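Local coordinates for protein shikimate dehydrogenase (NADP(+)) (Thermus thermophilus, PDB 2D5C) that catalyses the reversible NADPH-linked reduction of 3-dehydroshikimate to shikimate, a step on the chorismate route to the aromatic amino acids, at residues V50-L59 against V84-L94; F97-A107 against M231-L242. One frame throughout, in Å; residues are numbered along the deposited sequence.

Both contacts reach the bound shikimate, and their centres lie about 16 Å apart. Interaction 1 pairs two strands of the substrate-binding domain's sheet; interaction 2 sets the helix that follows strand 93-97 against helix 229-244. They meet at Asn-85, whose OD1 is 2.6 Å from Thr-99 N, a probable hydrogen bond, and next to it Phe-97 N lies 2.8 Å from Thr-86 O. From this junction Asn-85 of interaction 1 and Asp-100 and Gln-235 of interaction 2 turn to the shikimate hydroxyls O12 and O7. Ser-14, Ser-16, Thr-60 and the proton acceptor Lys-64 bind the same molecule. Both contacts also touch the second subunit of the homodimer.

Interaction 1: V50-L59 against V84-L94; sequences VRRAFRGVNL and VNTVLQVEGRL. With SKM ((3R,4S,5R)-3,4,5-trihydroxycyclohex-1-ene-1-carboxylic acid), chain E.
Arg-51 lies extended across Leu-94 at about a right angle, with Leu-94 CG 3.8 Å above the centre of the guanidinium plane. In that plane, NH1 hydrogen-bonds a lone pair of Gly-92 O (2.8 Å), and it also forms a salt bridge with Asp-72. An alanine here would probably leave Gly-92 O without this donor, take the Arg-51 salt bridge from Asp-72 and uncover Leu-94. Gln-89, CG anti to its backbone N (chi1 178°), ties the helix end to the hairpin: NE2 meets Phe-54 O at 2.7 Å, almost straight (173°) but from above the carbonyl plane, and OE1 accepts from Gly-92 N. On the sheet face that carries Leu-88, its CD1 sits 3.6 Å over the Arg-55 guanidinium; Arg-55 NH2 bonds Trp-243 O. Val-57 and Val-87 lie side by side as a hydrogen-bonded pair. Asn-58 ND2 and Leu-59 N grip Asn-85 O from opposite faces, while Asn-58 OD1 bonds Tyr-33 OH; Asn-85 OD1 bonds Thr-99 N, and its ND2 hydrogen-bonds shikimate O12 (3.0 Å). Strand 56-59 runs antiparallel to strand 86-90, which a type I' turn leads into strand 93-97; a classic beta bulge, Asn-85 and Thr-86 facing Phe-97, lies at the substrate site.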
# COMPACT_ATOMS: atom_id res chain seq x y z
N VAL A 50 3.01 8.62 11.64
CA VAL A 50 2.82 7.35 10.93
C VAL A 50 3.36 7.47 9.52
O VAL A 50 3.97 6.54 8.99
CB VAL A 50 1.33 6.95 10.88
CG1 VAL A 50 1.14 5.72 9.99
CG2 VAL A 50 0.83 6.64 12.28
N ARG A 51 3.15 8.63 8.90
CA ARG A 51 3.61 8.86 7.54
C ARG A 51 5.12 8.71 7.41
O ARG A 51 5.62 8.33 6.35
CB ARG A 51 3.20 10.25 7.07
CG ARG A 51 1.71 10.45 6.91
CD ARG A 51 1.38 11.90 6.60
NE ARG A 51 -0.05 12.12 6.45
CZ ARG A 51 -0.72 11.94 5.32
NH1 ARG A 51 -0.09 11.54 4.22
NH2 ARG A 51 -2.03 12.16 5.30
N ARG A 52 5.84 9.02 8.48
CA ARG A 52 7.30 8.96 8.44
C ARG A 52 7.96 7.70 8.98
O ARG A 52 8.99 7.27 8.44
CB ARG A 52 7.88 10.16 9.21
CG ARG A 52 7.36 11.52 8.81
CD ARG A 52 7.82 12.57 9.83
NE ARG A 52 7.30 13.90 9.56
CZ ARG A 52 7.69 14.68 8.55
NH1 ARG A 52 8.61 14.25 7.70
NH2 ARG A 52 7.14 15.88 8.39
N ALA A 53 7.39 7.09 10.01
CA ALA A 53 8.04 5.93 10.61
C ALA A 53 7.33 4.59 10.72
O ALA A 53 7.89 3.67 11.31
CB ALA A 53 8.57 6.33 11.99
N PHE A 54 6.13 4.45 10.15
CA PHE A 54 5.44 3.15 10.23
C PHE A 54 4.98 2.68 8.87
O PHE A 54 4.55 3.49 8.05
CB PHE A 54 4.23 3.23 11.16
CG PHE A 54 4.58 3.40 12.60
CD1 PHE A 54 5.09 4.61 13.06
CD2 PHE A 54 4.44 2.35 13.50
CE1 PHE A 54 5.46 4.77 14.40
CE2 PHE A 54 4.80 2.49 14.84
CZ PHE A 54 5.31 3.71 15.29
N ARG A 55 5.07 1.37 8.63
CA ARG A 55 4.62 0.81 7.36
C ARG A 55 3.09 0.73 7.38
O ARG A 55 2.44 0.84 6.35
CB ARG A 55 5.19 -0.58 7.15
CG ARG A 55 4.52 -1.38 6.04
CD ARG A 55 4.73 -0.77 4.66
NE ARG A 55 4.28 -1.69 3.62
CZ ARG A 55 4.42 -1.47 2.31
NH1 ARG A 55 5.01 -0.36 1.88
NH2 ARG A 55 3.97 -2.37 1.44
N GLY A 56 2.55 0.50 8.57
CA GLY A 56 1.11 0.40 8.72
C GLY A 56 0.70 0.40 10.18
O GLY A 56 1.52 0.14 11.06
N VAL A 57 -0.56 0.71 10.43
CA VAL A 57 -1.07 0.71 11.79
C VAL A 57 -2.51 0.28 11.77
O VAL A 57 -3.19 0.42 10.74
CB VAL A 57 -1.02 2.11 12.47
CG1 VAL A 57 0.41 2.61 12.57
CG2 VAL A 57 -1.90 3.11 11.69
N ASN A 58 -2.95 -0.28 12.88
CA ASN A 58 -4.35 -0.65 13.05
C ASN A 58 -4.90 0.49 13.89
O ASN A 58 -4.15 1.14 14.63
CB ASN A 58 -4.47 -1.98 13.81
CG ASN A 58 -4.32 -3.18 12.91
OD1 ASN A 58 -3.61 -4.14 13.23
ND2 ASN A 58 -5.01 -3.15 11.77
N LEU A 59 -6.19 0.77 13.73
CA LEU A 59 -6.83 1.83 14.49
C LEU A 59 -7.95 1.23 15.30
O LEU A 59 -8.68 0.36 14.82
CB LEU A 59 -7.42 2.91 13.56
CG LEU A 59 -6.50 3.68 12.63
CD1 LEU A 59 -7.33 4.73 11.90
CD2 LEU A 59 -5.37 4.34 13.40
N VAL A 84 -12.26 3.11 9.42
CA VAL A 84 -11.03 2.51 8.92
C VAL A 84 -10.33 1.87 10.12
O VAL A 84 -10.13 2.53 11.14
CB VAL A 84 -10.11 3.59 8.32
CG1 VAL A 84 -8.67 3.06 8.20
CG2 VAL A 84 -10.64 4.01 6.93
N ASN A 85 -9.97 0.60 9.99
CA ASN A 85 -9.28 -0.10 11.08
C ASN A 85 -7.85 -0.46 10.66
O ASN A 85 -7.04 -0.91 11.48
CB ASN A 85 -10.04 -1.37 11.46
CG ASN A 85 -9.65 -2.57 10.62
OD1 ASN A 85 -9.64 -2.51 9.39
ND2 ASN A 85 -9.34 -3.68 11.28
N THR A 86 -7.53 -0.24 9.39
CA THR A 86 -6.20 -0.55 8.89
C THR A 86 -5.69 0.55 7.96
O THR A 86 -6.37 0.93 7.01
CB THR A 86 -6.19 -1.88 8.12
OG1 THR A 86 -6.65 -2.93 8.99
CG2 THR A 86 -4.78 -2.22 7.63
N VAL A 87 -4.50 1.06 8.26
CA VAL A 87 -3.88 2.10 7.46
C VAL A 87 -2.53 1.62 6.93
O VAL A 87 -1.74 1.05 7.67
CB VAL A 87 -3.66 3.39 8.29
CG1 VAL A 87 -2.98 4.46 7.42
CG2 VAL A 87 -4.99 3.90 8.83
N LEU A 88 -2.30 1.83 5.63
CA LEU A 88 -1.05 1.46 4.96
C LEU A 88 -0.31 2.75 4.62
O LEU A 88 -0.92 3.68 4.11
CB LEU A 88 -1.33 0.70 3.66
CG LEU A 88 -0.17 0.55 2.67
CD1 LEU A 88 0.93 -0.29 3.30
CD2 LEU A 88 -0.67 -0.12 1.37
N GLN A 89 1.00 2.80 4.91
CA GLN A 89 1.80 3.97 4.58
C GLN A 89 2.76 3.66 3.44
O GLN A 89 3.58 2.74 3.54
CB GLN A 89 2.59 4.44 5.83
CG GLN A 89 3.53 5.65 5.60
CD GLN A 89 4.88 5.27 5.01
OE1 GLN A 89 5.25 5.71 3.92
NE2 GLN A 89 5.63 4.45 5.73
N VAL A 90 2.64 4.42 2.35
CA VAL A 90 3.51 4.27 1.19
C VAL A 90 3.90 5.67 0.71
O VAL A 90 3.03 6.51 0.47
CB VAL A 90 2.82 3.50 0.04
CG1 VAL A 90 2.70 2.01 0.39
CG2 VAL A 90 1.45 4.09 -0.22
N GLU A 91 5.20 5.92 0.61
CA GLU A 91 5.73 7.22 0.18
C GLU A 91 5.18 8.39 0.99
O GLU A 91 5.01 9.50 0.48
CB GLU A 91 5.49 7.44 -1.32
CG GLU A 91 6.58 6.80 -2.17
CD GLU A 91 6.41 7.03 -3.66
OE1 GLU A 91 5.50 7.80 -4.07
OE2 GLU A 91 7.21 6.45 -4.43
N GLY A 92 4.92 8.13 2.27
CA GLY A 92 4.39 9.16 3.15
C GLY A 92 2.91 9.43 2.99
O GLY A 92 2.38 10.36 3.61
N ARG A 93 2.25 8.63 2.16
CA ARG A 93 0.82 8.76 1.91
C ARG A 93 0.13 7.69 2.76
O ARG A 93 0.70 6.64 3.02
CB ARG A 93 0.50 8.52 0.43
CG ARG A 93 1.42 9.24 -0.55
CD ARG A 93 1.36 10.75 -0.40
NE ARG A 93 2.24 11.40 -1.36
CZ ARG A 93 2.36 12.72 -1.49
NH1 ARG A 93 1.66 13.53 -0.71
NH2 ARG A 93 3.18 13.23 -2.40
N LEU A 94 -1.09 7.97 3.21
CA LEU A 94 -1.83 7.02 4.03
C LEU A 94 -3.08 6.54 3.30
O LEU A 94 -3.87 7.36 2.82
CB LEU A 94 -2.24 7.68 5.36
CG LEU A 94 -1.14 8.25 6.28
CD1 LEU A 94 -1.81 8.77 7.55
CD2 LEU A 94 -0.10 7.18 6.62
O12 SKM E . -10.17 -3.51 14.14
C8 SKM E . -9.37 -4.01 15.22
C6 SKM E . -8.03 -3.23 15.28
O7 SKM E . -7.34 -3.40 14.04
C5 SKM E . -7.13 -3.75 16.44
C4 SKM E . -7.92 -4.09 17.70
C1 SKM E . -7.15 -4.38 18.94
O2 SKM E . -5.80 -4.32 18.91
O3 SKM E . -7.72 -4.66 19.98
C10 SKM E . -9.25 -4.15 17.75
C9 SKM E . -10.15 -3.87 16.56
O11 SKM E . -10.65 -2.52 16.68
O HOH W 1 6.13 1.94 3.17

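Interaction 2: F97-A107 against M231-L242; sequences FNTDAPGFLEA and MLAWQGALAFRL. With SKM ((3R,4S,5R)-3,4,5-trihydroxycyclohex-1-ene-1-carboxylic acid), chain E; SO4 (sulfate ion), chain F.
The shikimate pocket has part of its wall here, where helix 100-107 meets helix 231-242 at 127° with the axes only 7.6 Å apart. Gly-103 makes that closeness possible: its CA lies 4.0 Å from Gln-235 N, and a CB would run into that nitrogen. On one side of the crossing, Glu-106 crosses Trp-234 at about a right angle, its CB 3.6 Å from the centroid of the five-membered ring in a CH-pi contact and its carboxylate stacked nearly flat on the ring system. Met-231, stretched out with CG anti to the backbone N (chi1 -179°), crosses Phe-104 obliquely; SD meets the ring's edge, 3.6 Å from CD1, a Met-aromatic contact, and CE ends against Asp-100. Toward the other end, Thr-99 OG1 donates to Gln-235 O (2.8 Å), while Thr-99 CG2 and Leu-242 CD1 meet tip to tip. Leu-238 CD1 packs on Pro-102 CG. Shikimate O12 donates to Asp-100 OD1 (2.8 Å) and O7 to Gln-235 OE1 (3.0 Å); NE2 of that amide is held by Leu-232 O. Asp-100 OD2 also forms a salt bridge with Lys-64, the proton acceptor: the Lys-Asp pair of the shikimate dehydrogenase active site.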
# COMPACT_ATOMS: atom_id res chain seq x y z
N PHE A 97 -8.25 1.20 4.97
CA PHE A 97 -9.03 0.02 4.61
C PHE A 97 -9.79 -0.46 5.83
O PHE A 97 -9.56 0.00 6.94
CB PHE A 97 -8.14 -1.13 4.15
CG PHE A 97 -7.22 -0.79 3.03
CD1 PHE A 97 -6.01 -0.14 3.27
CD2 PHE A 97 -7.55 -1.12 1.72
CE1 PHE A 97 -5.14 0.17 2.21
CE2 PHE A 97 -6.70 -0.82 0.67
CZ PHE A 97 -5.49 -0.17 0.92
N ASN A 98 -10.68 -1.41 5.62
CA ASN A 98 -11.40 -1.97 6.75
C ASN A 98 -11.32 -3.47 6.67
O ASN A 98 -11.93 -4.07 5.79
CB ASN A 98 -12.86 -1.54 6.75
CG ASN A 98 -13.59 -1.98 8.02
OD1 ASN A 98 -13.73 -3.18 8.29
ND2 ASN A 98 -14.04 -1.02 8.80
N THR A 99 -10.55 -4.08 7.58
CA THR A 99 -10.47 -5.53 7.56
C THR A 99 -11.42 -6.17 8.58
O THR A 99 -11.50 -7.38 8.64
CB THR A 99 -9.03 -6.02 7.81
OG1 THR A 99 -8.61 -5.65 9.13
CG2 THR A 99 -8.08 -5.39 6.78
N ASP A 100 -12.15 -5.35 9.35
CA ASP A 100 -13.12 -5.90 10.31
C ASP A 100 -14.23 -6.62 9.56
O ASP A 100 -14.67 -7.70 9.97
CB ASP A 100 -13.77 -4.80 11.17
CG ASP A 100 -12.84 -4.23 12.22
OD1 ASP A 100 -12.15 -5.00 12.93
OD2 ASP A 100 -12.81 -2.98 12.35
N ALA A 101 -14.69 -6.04 8.45
CA ALA A 101 -15.77 -6.67 7.69
C ALA A 101 -15.40 -8.03 7.09
O ALA A 101 -16.04 -9.03 7.37
CB ALA A 101 -16.28 -5.71 6.58
N PRO A 102 -14.35 -8.09 6.25
CA PRO A 102 -13.99 -9.40 5.68
C PRO A 102 -13.52 -10.38 6.76
O PRO A 102 -13.74 -11.59 6.65
CB PRO A 102 -12.88 -9.04 4.68
CG PRO A 102 -12.27 -7.80 5.28
CD PRO A 102 -13.49 -7.03 5.70
N GLY A 103 -12.89 -9.86 7.80
CA GLY A 103 -12.41 -10.70 8.89
C GLY A 103 -13.58 -11.39 9.58
O GLY A 103 -13.51 -12.56 9.96
N PHE A 104 -14.67 -10.66 9.74
CA PHE A 104 -15.85 -11.23 10.39
C PHE A 104 -16.40 -12.44 9.62
O PHE A 104 -16.69 -13.49 10.20
CB PHE A 104 -16.92 -10.15 10.53
CG PHE A 104 -18.18 -10.63 11.17
CD1 PHE A 104 -18.25 -10.79 12.55
CD2 PHE A 104 -19.28 -10.94 10.40
CE1 PHE A 104 -19.41 -11.26 13.14
CE2 PHE A 104 -20.45 -11.41 10.98
CZ PHE A 104 -20.51 -11.57 12.36
N LEU A 105 -16.54 -12.32 8.30
CA LEU A 105 -17.04 -13.42 7.49
C LEU A 105 -16.09 -14.63 7.54
O LEU A 105 -16.55 -15.77 7.61
CB LEU A 105 -17.25 -12.97 6.03
CG LEU A 105 -18.36 -11.94 5.79
CD1 LEU A 105 -18.50 -11.64 4.29
CD2 LEU A 105 -19.67 -12.50 6.32
N GLU A 106 -14.79 -14.37 7.53
CA GLU A 106 -13.81 -15.47 7.58
C GLU A 106 -13.93 -16.17 8.93
O GLU A 106 -13.89 -17.41 9.00
CB GLU A 106 -12.39 -14.93 7.42
CG GLU A 106 -12.11 -14.18 6.12
CD GLU A 106 -11.94 -15.10 4.92
OE1 GLU A 106 -11.30 -14.66 3.93
OE2 GLU A 106 -12.44 -16.24 4.94
N ALA A 107 -14.08 -15.39 10.00
CA ALA A 107 -14.21 -15.95 11.35
C ALA A 107 -15.47 -16.80 11.46
O ALA A 107 -15.45 -17.88 12.07
CB ALA A 107 -14.24 -14.82 12.39
N MET A 231 -12.52 -13.35 15.06
CA MET A 231 -12.60 -12.14 14.23
C MET A 231 -11.35 -11.28 14.45
O MET A 231 -10.82 -10.70 13.51
CB MET A 231 -13.84 -11.31 14.60
CG MET A 231 -14.00 -10.05 13.75
SD MET A 231 -15.51 -9.14 14.18
CE MET A 231 -15.24 -7.56 13.34
N LEU A 232 -10.89 -11.20 15.69
CA LEU A 232 -9.71 -10.41 15.99
C LEU A 232 -8.52 -10.92 15.18
O LEU A 232 -7.76 -10.14 14.59
CB LEU A 232 -9.38 -10.47 17.49
CG LEU A 232 -8.18 -9.66 17.97
CD1 LEU A 232 -8.41 -8.19 17.69
CD2 LEU A 232 -7.96 -9.89 19.46
N ALA A 233 -8.37 -12.24 15.14
CA ALA A 233 -7.27 -12.88 14.42
C ALA A 233 -7.36 -12.71 12.91
O ALA A 233 -6.34 -12.46 12.25
CB ALA A 233 -7.22 -14.36 14.75
N TRP A 234 -8.56 -12.85 12.36
CA TRP A 234 -8.72 -12.69 10.93
C TRP A 234 -8.57 -11.25 10.45
O TRP A 234 -7.92 -11.00 9.43
CB TRP A 234 -10.07 -13.27 10.49
CG TRP A 234 -9.96 -14.69 10.09
CD1 TRP A 234 -10.32 -15.78 10.83
CD2 TRP A 234 -9.41 -15.19 8.87
NE1 TRP A 234 -10.03 -16.94 10.14
CE2 TRP A 234 -9.47 -16.60 8.93
CE3 TRP A 234 -8.87 -14.58 7.73
CZ2 TRP A 234 -9.01 -17.41 7.90
CZ3 TRP A 234 -8.41 -15.39 6.70
CH2 TRP A 234 -8.48 -16.79 6.79
N GLN A 235 -9.16 -10.29 11.16
CA GLN A 235 -9.00 -8.92 10.72
C GLN A 235 -7.52 -8.55 10.78
O GLN A 235 -7.02 -7.77 9.95
CB GLN A 235 -9.86 -7.95 11.54
CG GLN A 235 -9.49 -7.77 13.02
CD GLN A 235 -8.26 -6.89 13.24
OE1 GLN A 235 -8.08 -5.86 12.58
NE2 GLN A 235 -7.43 -7.28 14.21
N GLY A 236 -6.80 -9.14 11.74
CA GLY A 236 -5.38 -8.88 11.88
C GLY A 236 -4.57 -9.51 10.76
O GLY A 236 -3.70 -8.86 10.18
N ALA A 237 -4.84 -10.78 10.44
CA ALA A 237 -4.11 -11.46 9.37
C ALA A 237 -4.34 -10.74 8.05
O ALA A 237 -3.42 -10.57 7.24
CB ALA A 237 -4.58 -12.91 9.24
N LEU A 238 -5.58 -10.31 7.83
CA LEU A 238 -5.90 -9.59 6.60
C LEU A 238 -5.18 -8.26 6.53
O LEU A 238 -4.76 -7.83 5.45
CB LEU A 238 -7.41 -9.37 6.48
CG LEU A 238 -8.23 -10.64 6.27
CD1 LEU A 238 -9.71 -10.27 6.26
CD2 LEU A 238 -7.85 -11.31 4.97
N ALA A 239 -5.02 -7.60 7.67
CA ALA A 239 -4.32 -6.31 7.67
C ALA A 239 -2.85 -6.54 7.36
O ALA A 239 -2.22 -5.76 6.63
CB ALA A 239 -4.46 -5.62 9.03
N PHE A 240 -2.29 -7.60 7.92
CA PHE A 240 -0.88 -7.92 7.67
C PHE A 240 -0.64 -8.18 6.18
O PHE A 240 0.40 -7.78 5.64
CB PHE A 240 -0.46 -9.15 8.49
CG PHE A 240 1.02 -9.29 8.64
CD1 PHE A 240 1.67 -8.82 9.78
CD2 PHE A 240 1.78 -9.86 7.61
CE1 PHE A 240 3.06 -8.93 9.90
CE2 PHE A 240 3.16 -9.96 7.72
CZ PHE A 240 3.80 -9.50 8.87
N ARG A 241 -1.58 -8.85 5.52
CA ARG A 241 -1.43 -9.11 4.10
C ARG A 241 -1.53 -7.79 3.35
O ARG A 241 -0.83 -7.60 2.36
CB ARG A 241 -2.49 -10.10 3.60
CG ARG A 241 -2.27 -10.51 2.15
CD ARG A 241 -3.29 -11.53 1.70
NE ARG A 241 -4.65 -11.01 1.80
CZ ARG A 241 -5.75 -11.74 1.62
NH1 ARG A 241 -5.66 -13.03 1.33
NH2 ARG A 241 -6.94 -11.16 1.73
N LEU A 242 -2.40 -6.89 3.79
CA LEU A 242 -2.49 -5.59 3.11
C LEU A 242 -1.14 -4.89 3.19
O LEU A 242 -0.67 -4.31 2.20
CB LEU A 242 -3.54 -4.68 3.74
CG LEU A 242 -5.02 -5.06 3.61
CD1 LEU A 242 -5.87 -3.99 4.27
CD2 LEU A 242 -5.39 -5.21 2.15
O12 SKM E . -10.17 -3.51 14.14
C8 SKM E . -9.37 -4.01 15.22
C6 SKM E . -8.03 -3.23 15.28
O7 SKM E . -7.34 -3.40 14.04
C5 SKM E . -7.13 -3.75 16.44
C4 SKM E . -7.92 -4.09 17.70
C1 SKM E . -7.15 -4.38 18.94
O2 SKM E . -5.80 -4.32 18.91
O3 SKM E . -7.72 -4.66 19.98
C10 SKM E . -9.25 -4.15 17.75
C9 SKM E . -10.15 -3.87 16.56
O11 SKM E . -10.65 -2.52 16.68
S SO4 F . -5.21 -8.12 -0.48
O1 SO4 F . -4.52 -8.00 0.98
O2 SO4 F . -4.64 -7.03 -1.24
O3 SO4 F . -4.95 -9.29 -1.00
O4 SO4 F . -6.60 -7.86 -0.21
O HOH W 2 -9.32 -13.17 2.17